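Local coordinates for protein fructosyl amine:oxygen oxidoreductase (Neosartorya fumigata, PDB 4WCT) that binds FAD and deglycates fructosyl amines (Amadori products), probably by oxidising them at the expense of molecular oxygen, at residues 85-90 with 365-370; 246-251 with 381-386; 71-76 with 115-120. One frame throughout, in Å; residues are numbered along the deposited sequence. Where two conformers were deposited one is given.

In the fold
From the N terminus, strand 72-75 opens contact 3 and helix 86-102 opens contact 1. Residues 115-120 close contact 3 after 38 residues, crossing contact 1 and joining strand 72-75 to strand 117-121 of another sheet. Residues 246-251 open contact 2, in series with contact 3. Contact 1 closes at 365-370 after 274 residues, tying helix 86-102 to the loop before strand 369-372; contact 2, closing at 381-386 after 129, crosses it. These two touch through neighbouring strands 369-372 and 379-383, where Leu369 N probably donates a hydrogen bond to Val383 O. Contacts 2 and 3 lie on opposite sides of the chain's centre, about 26 Å between centres, yet both reach FAD, at the ribityl chain and the flavin respectively.

Contact 1. Residues 85-90 with 365-370; sequences DPRSAA and DRAFLI
Arg87, in the first turn of helix 86-102, reaches across to Asp365 and Ala367 in the loop leading to strand 369-372. Its CB already points at that loop, and CG lies opposite the backbone N (chi1 -179°), which carries the chain off the helix. CG packs against the methyl of Ala367, 4.2 Å from its CB; so small a residue lets the arginine stem come close. CD comes next, 3.6 Å from the backbone O of Asp365, with OD2 of the same aspartate a little farther away. There the chain bends (chi3 64°), folding the guanidinium back so that one face lies over Asp365 O, which is 3.7 Å from NH1. Hydrogen bonding plays no part in this approach, and NE and OD2 are too far apart for a salt bridge, although their opposite charges may still attract. At the guanidinium edge, in its plane, a water accepts a weak bond from NH1 at 3.4 Å; the same water donates to Arg366 O at 3.3 Å, bridging the two segments.

OD1 of Asp365 is engaged elsewhere. It receives Ala367 N at 3.0 Å, from well above the carboxylate plane, and also forms a salt bridge with Arg419. An aspartate is well suited to both tasks, since its short side chain can reach a backbone N two residues on. On the other segment Asp85 OD1 takes Ser88 N at 2.9 Å, while Asp85 N donates to Ser88 OG at 3.0 Å, two reciprocal bonds that satisfy amides at the start of the helix. Arg87, in the first turn of a helix capped by this capping box, thus packs on an Asx turn that precedes an edge strand of the FAD-binding domain.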
loop_
_atom_site.group_PDB
_atom_site.type_symbol
_atom_site.label_atom_id
_atom_site.label_comp_id
_atom_site.label_asym_id
_atom_site.label_seq_id
_atom_site.Cartn_x
_atom_site.Cartn_y
_atom_site.Cartn_z
ATOM N N ASP A 85 16.091 -10.436 10.884
ATOM C CA ASP A 85 17.195 -9.550 10.563
ATOM C C ASP A 85 16.761 -8.111 10.786
ATOM O O ASP A 85 15.624 -7.870 11.213
ATOM C CB ASP A 85 17.730 -9.791 9.146
ATOM C CG ASP A 85 16.672 -9.596 8.060
ATOM O OD1 ASP A 85 15.676 -8.879 8.278
ATOM O OD2 ASP A 85 16.880 -10.112 6.943
ATOM N N PRO A 86 17.718 -7.184 10.755
ATOM C CA PRO A 86 17.324 -5.834 11.123
ATOM C C PRO A 86 16.121 -5.305 10.322
ATOM O O PRO A 86 15.332 -4.511 10.856
ATOM C CB PRO A 86 18.591 -5.022 10.832
ATOM C CG PRO A 86 19.713 -6.002 11.113
ATOM C CD PRO A 86 19.185 -7.323 10.628
ATOM N N ARG A 87 16.040 -5.671 9.044
ATOM C CA ARG A 87 14.949 -5.222 8.202
ATOM C C ARG A 87 13.594 -5.770 8.668
ATOM O O ARG A 87 12.608 -5.027 8.757
ATOM C CB ARG A 87 15.196 -5.595 6.741
ATOM C CG ARG A 87 14.087 -5.124 5.815
ATOM C CD ARG A 87 14.454 -5.332 4.341
ATOM N NE ARG A 87 14.604 -6.742 4.016
ATOM C CZ ARG A 87 13.599 -7.612 3.907
ATOM N NH1 ARG A 87 12.333 -7.217 4.038
ATOM N NH2 ARG A 87 13.863 -8.894 3.672
ATOM N N SER A 88 13.510 -7.063 8.927
ATOM C CA SER A 88 12.252 -7.634 9.399
ATOM C C SER A 88 11.913 -7.197 10.827
ATOM O O SER A 88 10.731 -7.051 11.189
ATOM C CB SER A 88 12.283 -9.178 9.292
ATOM O OG SER A 88 13.222 -9.770 10.204
ATOM N N ALA A 89 12.932 -6.981 11.656
ATOM C CA ALA A 89 12.715 -6.406 12.963
ATOM C C ALA A 89 12.151 -4.995 12.910
ATOM O O ALA A 89 11.254 -4.650 13.706
ATOM C CB ALA A 89 13.999 -6.408 13.775
ATOM N N ALA A 90 12.657 -4.171 11.994
ATOM C CA ALA A 90 12.059 -2.882 11.757
ATOM C C ALA A 90 10.604 -3.008 11.297
ATOM O O ALA A 90 9.735 -2.281 11.753
ATOM C CB ALA A 90 12.882 -2.093 10.755
ATOM N N ASP A 365 14.847 -3.048 -1.324
ATOM C CA ASP A 365 14.638 -4.092 -0.344
ATOM C C ASP A 365 13.224 -4.184 0.223
ATOM O O ASP A 365 12.960 -5.009 1.130
ATOM C CB ASP A 365 15.651 -3.928 0.774
ATOM C CG ASP A 365 15.510 -2.622 1.544
ATOM O OD1 ASP A 365 14.600 -1.807 1.218
ATOM O OD2 ASP A 365 16.375 -2.423 2.452
ATOM N N ARG A 366 12.347 -3.356 -0.332
ATOM C CA ARG A 366 10.955 -3.239 0.055
ATOM C C ARG A 366 10.769 -2.841 1.518
ATOM O O ARG A 366 9.673 -2.999 2.067
ATOM C CB ARG A 366 10.179 -4.506 -0.322
ATOM C CG ARG A 366 10.001 -4.620 -1.831
ATOM C CD ARG A 366 9.149 -5.801 -2.249
ATOM N NE ARG A 366 7.825 -5.736 -1.676
ATOM C CZ ARG A 366 7.049 -6.797 -1.468
ATOM N NH1 ARG A 366 7.415 -7.997 -1.896
ATOM N NH2 ARG A 366 5.853 -6.639 -0.914
ATOM N N ALA A 367 11.778 -2.191 2.106
ATOM C CA ALA A 367 11.579 -1.375 3.303
ATOM C C ALA A 367 11.213 0.042 2.912
ATOM O O ALA A 367 11.437 0.464 1.773
ATOM C CB ALA A 367 12.812 -1.425 4.225
ATOM N N PHE A 368 10.511 0.729 3.812
ATOM C CA PHE A 368 10.109 2.096 3.545
ATOM C C PHE A 368 11.301 3.033 3.385
ATOM O O PHE A 368 12.444 2.682 3.644
ATOM C CB PHE A 368 9.204 2.616 4.648
ATOM C CG PHE A 368 8.042 1.678 4.998
ATOM C CD1 PHE A 368 7.354 0.974 3.992
ATOM C CD2 PHE A 368 7.590 1.590 6.307
ATOM C CE1 PHE A 368 6.306 0.136 4.318
ATOM C CE2 PHE A 368 6.556 0.712 6.638
ATOM C CZ PHE A 368 5.925 -0.013 5.637
ATOM N N LEU A 369 11.014 4.205 2.880
ATOM C CA LEU A 369 12.041 5.244 2.709
ATOM C C LEU A 369 11.520 6.520 3.352
ATOM O O LEU A 369 10.656 7.219 2.808
ATOM C CB LEU A 369 12.370 5.424 1.237
ATOM C CG LEU A 369 13.252 6.624 0.838
ATOM C CD1 LEU A 369 14.538 6.655 1.644
ATOM C CD2 LEU A 369 13.515 6.627 -0.662
ATOM N N ILE A 370 11.961 6.744 4.589
ATOM C CA ILE A 370 11.463 7.864 5.371
ATOM C C ILE A 370 12.684 8.522 5.994
ATOM O O ILE A 370 13.309 7.936 6.880
ATOM C CB ILE A 370 10.515 7.417 6.494
ATOM C CG1 ILE A 370 9.282 6.727 5.935
ATOM C CG2 ILE A 370 10.079 8.604 7.330
ATOM C CD1 ILE A 370 8.502 6.019 7.010
HETATM O O HOH W 1 10.244 -4.634 4.845
#

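Contact 2. Residues 246-251 with 381-386; sequences LDFKKQ and VAVGGS. With FAD (flavin-adenine dinucleotide), chain C.
Leu246 and Val381 have the closest CA atoms of the two segments, 9.4 Å apart, so the loop and the strand meet through side chains alone. Phe248 does most of the filling. Its CE1 comes within 3.6 Å of Val383 CG2 and 4.0 Å of Val381 CG1, both methyls approaching the ring obliquely. Leu246 CG lies anti to the backbone N (chi1 177°), which carries CD2 to Val381 and over the Phe248 ring: Leu246 crosses Val381 at about a right angle, CD2 to CG1 3.8 Å, and the same CD2 covers one face of the ring near its rim. Val381 and Val383 stand two residues apart on one side of strand 379-383, while Ala382 points away. This strand belongs to the mixed, Rossmann-type sheet of the FAD-binding domain, between strands 233-236 and 369-372; branched aliphatic residues suit its buried surface.

The loop holds its shape through a type I' turn from Phe248 to Gln251, in which Lys249 and Lys250 both take positive phi (58° and 72°). Phe248 O is gripped from opposite faces of its plane, by Gln251 N at 3.0 Å and Gln251 NE2 at 2.9 Å, so a single glutamine fastens the turn twice. Beyond the strand, Gly384 adopts a positive phi that glycine accommodates easily, and Gly385, having no side chain, brings its CA to 3.5 Å from O3' of FAD.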
loop_
_atom_site.group_PDB
_atom_site.type_symbol
_atom_site.label_atom_id
_atom_site.label_comp_id
_atom_site.label_asym_id
_atom_site.label_seq_id
_atom_site.Cartn_x
_atom_site.Cartn_y
_atom_site.Cartn_z
ATOM N N LEU A 246 11.189 14.298 -7.546
ATOM C CA LEU A 246 12.530 14.316 -6.987
ATOM C C LEU A 246 13.315 13.226 -7.694
ATOM O O LEU A 246 12.755 12.184 -8.010
ATOM C CB LEU A 246 12.481 14.041 -5.490
ATOM C CG LEU A 246 13.795 13.947 -4.734
ATOM C CD1 LEU A 246 14.341 15.358 -4.535
ATOM C CD2 LEU A 246 13.606 13.242 -3.400
ATOM N N ASP A 247 14.622 13.416 -7.839
ATOM C CA ASP A 247 15.494 12.341 -8.269
ATOM C C ASP A 247 15.836 11.403 -7.115
ATOM O O ASP A 247 16.613 11.736 -6.235
ATOM C CB ASP A 247 16.778 12.894 -8.908
ATOM C CG ASP A 247 17.662 11.804 -9.495
ATOM O OD1 ASP A 247 17.311 10.597 -9.437
ATOM O OD2 ASP A 247 18.780 12.163 -9.955
ATOM N N PHE A 248 15.103 10.290 -7.039
ATOM C CA PHE A 248 15.300 9.325 -5.984
ATOM C C PHE A 248 16.463 8.378 -6.254
ATOM O O PHE A 248 16.709 7.445 -5.464
ATOM C CB PHE A 248 14.009 8.526 -5.783
ATOM C CG PHE A 248 13.015 9.196 -4.892
ATOM C CD1 PHE A 248 13.116 9.063 -3.529
ATOM C CD2 PHE A 248 12.009 9.983 -5.416
ATOM C CE1 PHE A 248 12.202 9.660 -2.689
ATOM C CE2 PHE A 248 11.099 10.599 -4.577
ATOM C CZ PHE A 248 11.204 10.426 -3.214
ATOM N N LYS A 249 17.213 8.618 -7.333
ATOM C CA LYS A 249 18.443 7.849 -7.594
ATOM C C LYS A 249 18.125 6.358 -7.680
ATOM O O LYS A 249 18.834 5.517 -7.127
ATOM C CB LYS A 249 19.485 8.129 -6.508
ATOM C CG LYS A 249 19.820 9.606 -6.383
ATOM C CD LYS A 249 20.408 10.149 -7.675
ATOM C CE LYS A 249 20.940 11.565 -7.498
ATOM N NZ LYS A 249 21.119 12.280 -8.789
ATOM N N LYS A 250 17.005 6.059 -8.336
ATOM C CA LYS A 250 16.533 4.688 -8.559
ATOM C C LYS A 250 15.993 3.953 -7.336
ATOM O O LYS A 250 15.625 2.789 -7.450
ATOM C CB LYS A 250 17.563 3.827 -9.293
ATOM C CG LYS A 250 18.003 4.443 -10.604
ATOM C CD LYS A 250 18.971 3.502 -11.321
ATOM C CE LYS A 250 19.536 4.138 -12.576
ATOM N NZ LYS A 250 20.448 3.183 -13.279
ATOM N N GLN A 251 15.749 4.679 -6.248
ATOM C CA GLN A 251 15.290 4.045 -5.040
ATOM C C GLN A 251 13.809 3.676 -5.097
ATOM O O GLN A 251 13.356 2.826 -4.325
ATOM C CB GLN A 251 15.549 4.908 -3.805
ATOM C CG GLN A 251 17.023 5.106 -3.491
ATOM C CD GLN A 251 17.209 6.014 -2.303
ATOM O OE1 GLN A 251 17.205 5.574 -1.148
ATOM N NE2 GLN A 251 17.194 7.288 -2.566
ATOM N N VAL A 381 11.375 13.003 2.873
ATOM C CA VAL A 381 10.671 12.046 1.994
ATOM C C VAL A 381 10.009 10.957 2.846
ATOM O O VAL A 381 10.570 10.487 3.819
ATOM C CB VAL A 381 11.609 11.440 0.911
ATOM C CG1 VAL A 381 12.217 12.529 0.041
ATOM C CG2 VAL A 381 12.705 10.560 1.507
ATOM N N ALA A 382 8.810 10.556 2.448
ATOM C CA ALA A 382 8.080 9.485 3.117
ATOM C C ALA A 382 7.335 8.697 2.044
ATOM O O ALA A 382 6.212 9.017 1.667
ATOM C CB ALA A 382 7.127 10.044 4.175
ATOM N N VAL A 383 8.077 7.747 1.487
ATOM C CA VAL A 383 7.711 7.043 0.268
ATOM C C VAL A 383 8.124 5.577 0.391
ATOM O O VAL A 383 8.665 5.129 1.421
ATOM C CB VAL A 383 8.368 7.695 -0.966
ATOM C CG1 VAL A 383 7.872 9.128 -1.166
ATOM C CG2 VAL A 383 9.872 7.659 -0.876
ATOM N N GLY A 384 7.794 4.796 -0.631
ATOM C CA GLY A 384 8.307 3.438 -0.722
ATOM C C GLY A 384 7.458 2.458 0.084
ATOM O O GLY A 384 7.971 1.507 0.683
ATOM N N GLY A 385 6.144 2.632 0.029
ATOM C CA GLY A 385 5.225 1.678 0.670
ATOM C C GLY A 385 5.464 0.213 0.340
ATOM O O GLY A 385 5.230 -0.653 1.168
ATOM N N SER A 386 5.943 -0.059 -0.870
ATOM C CA SER A 386 6.508 -1.381 -1.198
ATOM C C SER A 386 5.485 -2.514 -0.966
ATOM O O SER A 386 5.870 -3.640 -0.664
ATOM C CB SER A 386 7.775 -1.644 -0.399
ATOM O OG SER A 386 8.815 -0.752 -0.761
HETATM P PA FAD C . -1.097 6.699 -1.808
HETATM O O1A FAD C . -2.063 6.154 -0.796
HETATM O O2A FAD C . -1.127 6.220 -3.226
HETATM O O5B FAD C . -1.272 8.260 -1.781
HETATM C C5B FAD C . -0.483 9.082 -2.653
HETATM C C4B FAD C . -1.205 10.416 -2.815
HETATM O O4B FAD C . -0.323 11.354 -3.513
HETATM C C3B FAD C . -2.498 10.335 -3.620
HETATM O O3B FAD C . -3.622 10.865 -2.898
HETATM C C2B FAD C . -2.199 11.165 -4.872
HETATM O O2B FAD C . -3.327 11.794 -5.475
HETATM C C1B FAD C . -1.131 12.134 -4.360
HETATM N N9A FAD C . -0.300 12.671 -5.461
HETATM C C8A FAD C . 0.118 12.031 -6.568
HETATM N N7A FAD C . 0.804 12.874 -7.373
HETATM C C5A FAD C . 0.885 14.051 -6.699
HETATM C C6A FAD C . 1.414 15.374 -7.005
HETATM N N6A FAD C . 2.065 15.603 -8.159
HETATM N N1A FAD C . 1.194 16.347 -6.095
HETATM C C2A FAD C . 0.569 16.149 -4.927
HETATM N N3A FAD C . 0.023 14.964 -4.605
HETATM C C4A FAD C . 0.157 13.918 -5.456
HETATM N N1 FAD C . -0.722 -2.451 1.728
HETATM C C2 FAD C . -1.049 -3.124 2.887
HETATM O O2 FAD C . -0.573 -2.702 3.939
HETATM N N3 FAD C . -1.937 -4.121 2.890
HETATM C C4 FAD C . -2.453 -4.621 1.748
HETATM O O4 FAD C . -3.283 -5.571 1.702
HETATM C C4X FAD C . -2.131 -3.978 0.486
HETATM N N5 FAD C . -2.649 -4.437 -0.685
HETATM C C5X FAD C . -2.518 -3.657 -1.803
HETATM C C6 FAD C . -3.219 -3.955 -2.967
HETATM C C7 FAD C . -2.995 -3.220 -4.116
HETATM C C7M FAD C . -3.808 -3.512 -5.326
HETATM C C8 FAD C . -2.065 -2.084 -4.076
HETATM C C8M FAD C . -1.815 -1.226 -5.262
HETATM C C9 FAD C . -1.448 -1.717 -2.906
HETATM C C9A FAD C . -1.596 -2.494 -1.776
HETATM N N10 FAD C . -0.896 -2.181 -0.608
HETATM C C10 FAD C . -1.230 -2.860 0.565
HETATM C "C1'" FAD C . 0.086 -1.113 -0.485
HETATM C "C2'" FAD C . -0.507 0.182 0.048
HETATM O "O2'" FAD C . -1.693 0.432 -0.693
HETATM C "C3'" FAD C . 0.516 1.307 -0.157
HETATM O "O3'" FAD C . 1.808 0.885 0.304
HETATM C "C4'" FAD C . 0.094 2.595 0.557
HETATM O "O4'" FAD C . -1.293 2.837 0.323
HETATM C "C5'" FAD C . 0.910 3.741 -0.027
HETATM O "O5'" FAD C . 0.563 4.942 0.661
HETATM P P FAD C . 1.095 6.352 0.103
HETATM O O1P FAD C . 0.534 7.435 0.997
HETATM O O2P FAD C . 2.585 6.209 -0.099
HETATM O O3P FAD C . 0.404 6.455 -1.342
#

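Contact 3. Residues 71-76 with 115-120; sequences NKIMEH and TGFIIS. With FAD (flavin-adenine dinucleotide), chain C.
Strand 72-75 is part of the flavin-binding site, and on the side facing strand 117-121 its Ile73 and Glu75 both approach the ring of Phe117 from the same side. The two strands belong to different sheets, an antiparallel one of three strands and a larger mixed one, and the buried phenyl ring packs between them, also touching Ala176 and Val277. Phe117 sends its CG opposite the backbone N (chi1 172°), which directs the ring at strand 72-75. Ile73 lies by the CD1-CE1 bond, with CG2 4.0 Å from CE1, and Glu75 by the CD2-CE2 bond, with OE1 3.5 Å from CE2, both displaced to the same side of the ring plane. Both approaches are oblique; carboxylate and ring planes stand 51° apart. The glutamate chain, extended beyond CG, brings the carboxylate alongside the ring, and OE2 is hydrogen-bonded to His172 ND1.

While its branched side chain serves this packing, the backbone of Ile73 holds the pyrimidine end of the flavin with two nearly straight bonds: Ile73 N donates to FAD O4 at 2.8 Å, and FAD N3 donates to Ile73 O at 3.0 Å. This pairing reads the donor and acceptor pattern of the ring. Lys72, the residue before, bends at chi2 (-76°) and lies over the isoalloxazine, CD 3.7 Å from FAD N5; Asp69 forms a salt bridge with its NZ, which lies 3.5 Å from FAD C5X.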
loop_
_atom_site.group_PDB
_atom_site.type_symbol
_atom_site.label_atom_id
_atom_site.label_comp_id
_atom_site.label_asym_id
_atom_site.label_seq_id
_atom_site.Cartn_x
_atom_site.Cartn_y
_atom_site.Cartn_z
ATOM N N ASN A 71 -10.871 -2.393 1.086
ATOM C CA ASN A 71 -10.181 -3.169 2.084
ATOM C C ASN A 71 -8.714 -3.321 1.751
ATOM O O ASN A 71 -8.330 -3.225 0.572
ATOM C CB ASN A 71 -10.842 -4.524 2.297
ATOM C CG ASN A 71 -11.337 -5.146 1.019
ATOM O OD1 ASN A 71 -10.575 -5.352 0.089
ATOM N ND2 ASN A 71 -12.645 -5.414 0.961
ATOM N N LYS A 72 -7.927 -3.564 2.788
ATOM C CA LYS A 72 -6.519 -3.961 2.693
ATOM C C LYS A 72 -6.244 -4.922 3.855
ATOM O O LYS A 72 -6.981 -4.971 4.856
ATOM C CB LYS A 72 -5.567 -2.740 2.838
ATOM C CG LYS A 72 -5.791 -1.658 1.805
ATOM C CD LYS A 72 -5.224 -2.032 0.441
ATOM C CE LYS A 72 -5.052 -0.794 -0.417
ATOM N NZ LYS A 72 -4.866 -1.124 -1.849
ATOM N N ILE A 73 -5.166 -5.672 3.718
ATOM C CA ILE A 73 -4.735 -6.633 4.736
ATOM C C ILE A 73 -3.925 -5.921 5.803
ATOM O O ILE A 73 -3.072 -5.101 5.486
ATOM C CB ILE A 73 -3.868 -7.732 4.101
ATOM C CG1 ILE A 73 -4.636 -8.431 2.967
ATOM C CG2 ILE A 73 -3.410 -8.689 5.192
ATOM C CD1 ILE A 73 -3.808 -9.390 2.137
ATOM N N MET A 74 -4.197 -6.239 7.069
ATOM C CA MET A 74 -3.367 -5.858 8.211
ATOM C C MET A 74 -2.836 -7.155 8.848
ATOM O O MET A 74 -3.597 -8.068 9.159
ATOM C CB MET A 74 -4.199 -5.075 9.247
ATOM C CG MET A 74 -3.581 -4.968 10.676
ATOM S SD MET A 74 -2.082 -4.018 10.706
ATOM C CE MET A 74 -1.144 -4.745 12.048
ATOM N N GLU A 75 -1.534 -7.198 9.098
ATOM C CA GLU A 75 -0.938 -8.322 9.810
ATOM C C GLU A 75 0.254 -7.834 10.602
ATOM O O GLU A 75 1.107 -7.098 10.089
ATOM C CB GLU A 75 -0.481 -9.404 8.853
ATOM C CG GLU A 75 -0.055 -10.652 9.642
ATOM C CD GLU A 75 0.726 -11.653 8.841
ATOM O OE1 GLU A 75 1.205 -11.299 7.738
ATOM O OE2 GLU A 75 0.851 -12.802 9.334
ATOM N N HIS A 76 0.353 -8.321 11.826
ATOM C CA HIS A 76 1.511 -8.117 12.658
ATOM C C HIS A 76 2.025 -9.486 13.151
ATOM O O HIS A 76 1.266 -10.275 13.719
ATOM C CB HIS A 76 1.144 -7.265 13.874
ATOM C CG HIS A 76 2.246 -7.187 14.880
ATOM N ND1 HIS A 76 3.510 -6.749 14.546
ATOM C CD2 HIS A 76 2.329 -7.653 16.146
ATOM C CE1 HIS A 76 4.315 -6.902 15.585
ATOM N NE2 HIS A 76 3.611 -7.411 16.582
ATOM N N THR A 115 -10.138 -10.372 11.839
ATOM C CA THR A 115 -10.764 -11.617 11.441
ATOM C C THR A 115 -9.759 -12.759 11.192
ATOM O O THR A 115 -10.178 -13.904 10.918
ATOM C CB THR A 115 -11.578 -11.430 10.179
ATOM O OG1 THR A 115 -10.733 -10.965 9.128
ATOM C CG2 THR A 115 -12.714 -10.462 10.359
ATOM N N GLY A 116 -8.474 -12.418 11.143
ATOM C CA GLY A 116 -7.424 -13.393 10.906
ATOM C C GLY A 116 -6.937 -13.379 9.472
ATOM O O GLY A 116 -7.457 -12.630 8.637
ATOM N N PHE A 117 -5.946 -14.217 9.184
ATOM C CA PHE A 117 -5.227 -14.157 7.905
ATOM C C PHE A 117 -4.700 -15.535 7.586
ATOM O O PHE A 117 -4.091 -16.192 8.445
ATOM C CB PHE A 117 -4.068 -13.155 8.034
ATOM C CG PHE A 117 -3.116 -13.112 6.864
ATOM C CD1 PHE A 117 -3.511 -12.638 5.627
ATOM C CD2 PHE A 117 -1.820 -13.589 6.998
ATOM C CE1 PHE A 117 -2.598 -12.513 4.578
ATOM C CE2 PHE A 117 -0.913 -13.479 5.955
ATOM C CZ PHE A 117 -1.308 -12.929 4.745
ATOM N N ILE A 118 -4.995 -16.008 6.374
ATOM C CA ILE A 118 -4.540 -17.317 5.925
ATOM C C ILE A 118 -3.504 -17.077 4.827
ATOM O O ILE A 118 -3.783 -16.374 3.839
ATOM C CB ILE A 118 -5.700 -18.159 5.325
ATOM C CG1 ILE A 118 -6.781 -18.448 6.362
ATOM C CG2 ILE A 118 -5.174 -19.451 4.728
ATOM C CD1 ILE A 118 -8.093 -18.891 5.730
ATOM N N ILE A 119 -2.312 -17.658 4.998
ATOM C CA ILE A 119 -1.302 -17.653 3.955
ATOM C C ILE A 119 -1.055 -19.052 3.426
ATOM O O ILE A 119 -0.997 -20.001 4.191
ATOM C CB ILE A 119 0.008 -17.011 4.460
ATOM C CG1 ILE A 119 1.003 -16.838 3.320
ATOM C CG2 ILE A 119 0.587 -17.788 5.615
ATOM C CD1 ILE A 119 2.137 -15.899 3.641
ATOM N N SER A 120 -1.054 -19.190 2.106
ATOM C CA SER A 120 -1.083 -20.511 1.485
ATOM C C SER A 120 -0.343 -20.516 0.135
ATOM O O SER A 120 -0.092 -19.455 -0.470
ATOM C CB SER A 120 -2.524 -20.963 1.286
ATOM O OG SER A 120 -3.220 -20.047 0.428
HETATM P PA FAD C . -1.097 6.699 -1.808
HETATM O O1A FAD C . -2.063 6.154 -0.796
HETATM O O2A FAD C . -1.127 6.220 -3.226
HETATM O O5B FAD C . -1.272 8.260 -1.781
HETATM C C5B FAD C . -0.483 9.082 -2.653
HETATM C C4B FAD C . -1.205 10.416 -2.815
HETATM O O4B FAD C . -0.323 11.354 -3.513
HETATM C C3B FAD C . -2.498 10.335 -3.620
HETATM O O3B FAD C . -3.622 10.865 -2.898
HETATM C C2B FAD C . -2.199 11.165 -4.872
HETATM O O2B FAD C . -3.327 11.794 -5.475
HETATM C C1B FAD C . -1.131 12.134 -4.360
HETATM N N9A FAD C . -0.300 12.671 -5.461
HETATM C C8A FAD C . 0.118 12.031 -6.568
HETATM N N7A FAD C . 0.804 12.874 -7.373
HETATM C C5A FAD C . 0.885 14.051 -6.699
HETATM C C6A FAD C . 1.414 15.374 -7.005
HETATM N N6A FAD C . 2.065 15.603 -8.159
HETATM N N1A FAD C . 1.194 16.347 -6.095
HETATM C C2A FAD C . 0.569 16.149 -4.927
HETATM N N3A FAD C . 0.023 14.964 -4.605
HETATM C C4A FAD C . 0.157 13.918 -5.456
HETATM N N1 FAD C . -0.722 -2.451 1.728
HETATM C C2 FAD C . -1.049 -3.124 2.887
HETATM O O2 FAD C . -0.573 -2.702 3.939
HETATM N N3 FAD C . -1.937 -4.121 2.890
HETATM C C4 FAD C . -2.453 -4.621 1.748
HETATM O O4 FAD C . -3.283 -5.571 1.702
HETATM C C4X FAD C . -2.131 -3.978 0.486
HETATM N N5 FAD C . -2.649 -4.437 -0.685
HETATM C C5X FAD C . -2.518 -3.657 -1.803
HETATM C C6 FAD C . -3.219 -3.955 -2.967
HETATM C C7 FAD C . -2.995 -3.220 -4.116
HETATM C C7M FAD C . -3.808 -3.512 -5.326
HETATM C C8 FAD C . -2.065 -2.084 -4.076
HETATM C C8M FAD C . -1.815 -1.226 -5.262
HETATM C C9 FAD C . -1.448 -1.717 -2.906
HETATM C C9A FAD C . -1.596 -2.494 -1.776
HETATM N N10 FAD C . -0.896 -2.181 -0.608
HETATM C C10 FAD C . -1.230 -2.860 0.565
HETATM C "C1'" FAD C . 0.086 -1.113 -0.485
HETATM C "C2'" FAD C . -0.507 0.182 0.048
HETATM O "O2'" FAD C . -1.693 0.432 -0.693
HETATM C "C3'" FAD C . 0.516 1.307 -0.157
HETATM O "O3'" FAD C . 1.808 0.885 0.304
HETATM C "C4'" FAD C . 0.094 2.595 0.557
HETATM O "O4'" FAD C . -1.293 2.837 0.323
HETATM C "C5'" FAD C . 0.910 3.741 -0.027
HETATM O "O5'" FAD C . 0.563 4.942 0.661
HETATM P P FAD C . 1.095 6.352 0.103
HETATM O O1P FAD C . 0.534 7.435 0.997
HETATM O O2P FAD C . 2.585 6.209 -0.099
HETATM O O3P FAD C . 0.404 6.455 -1.342
#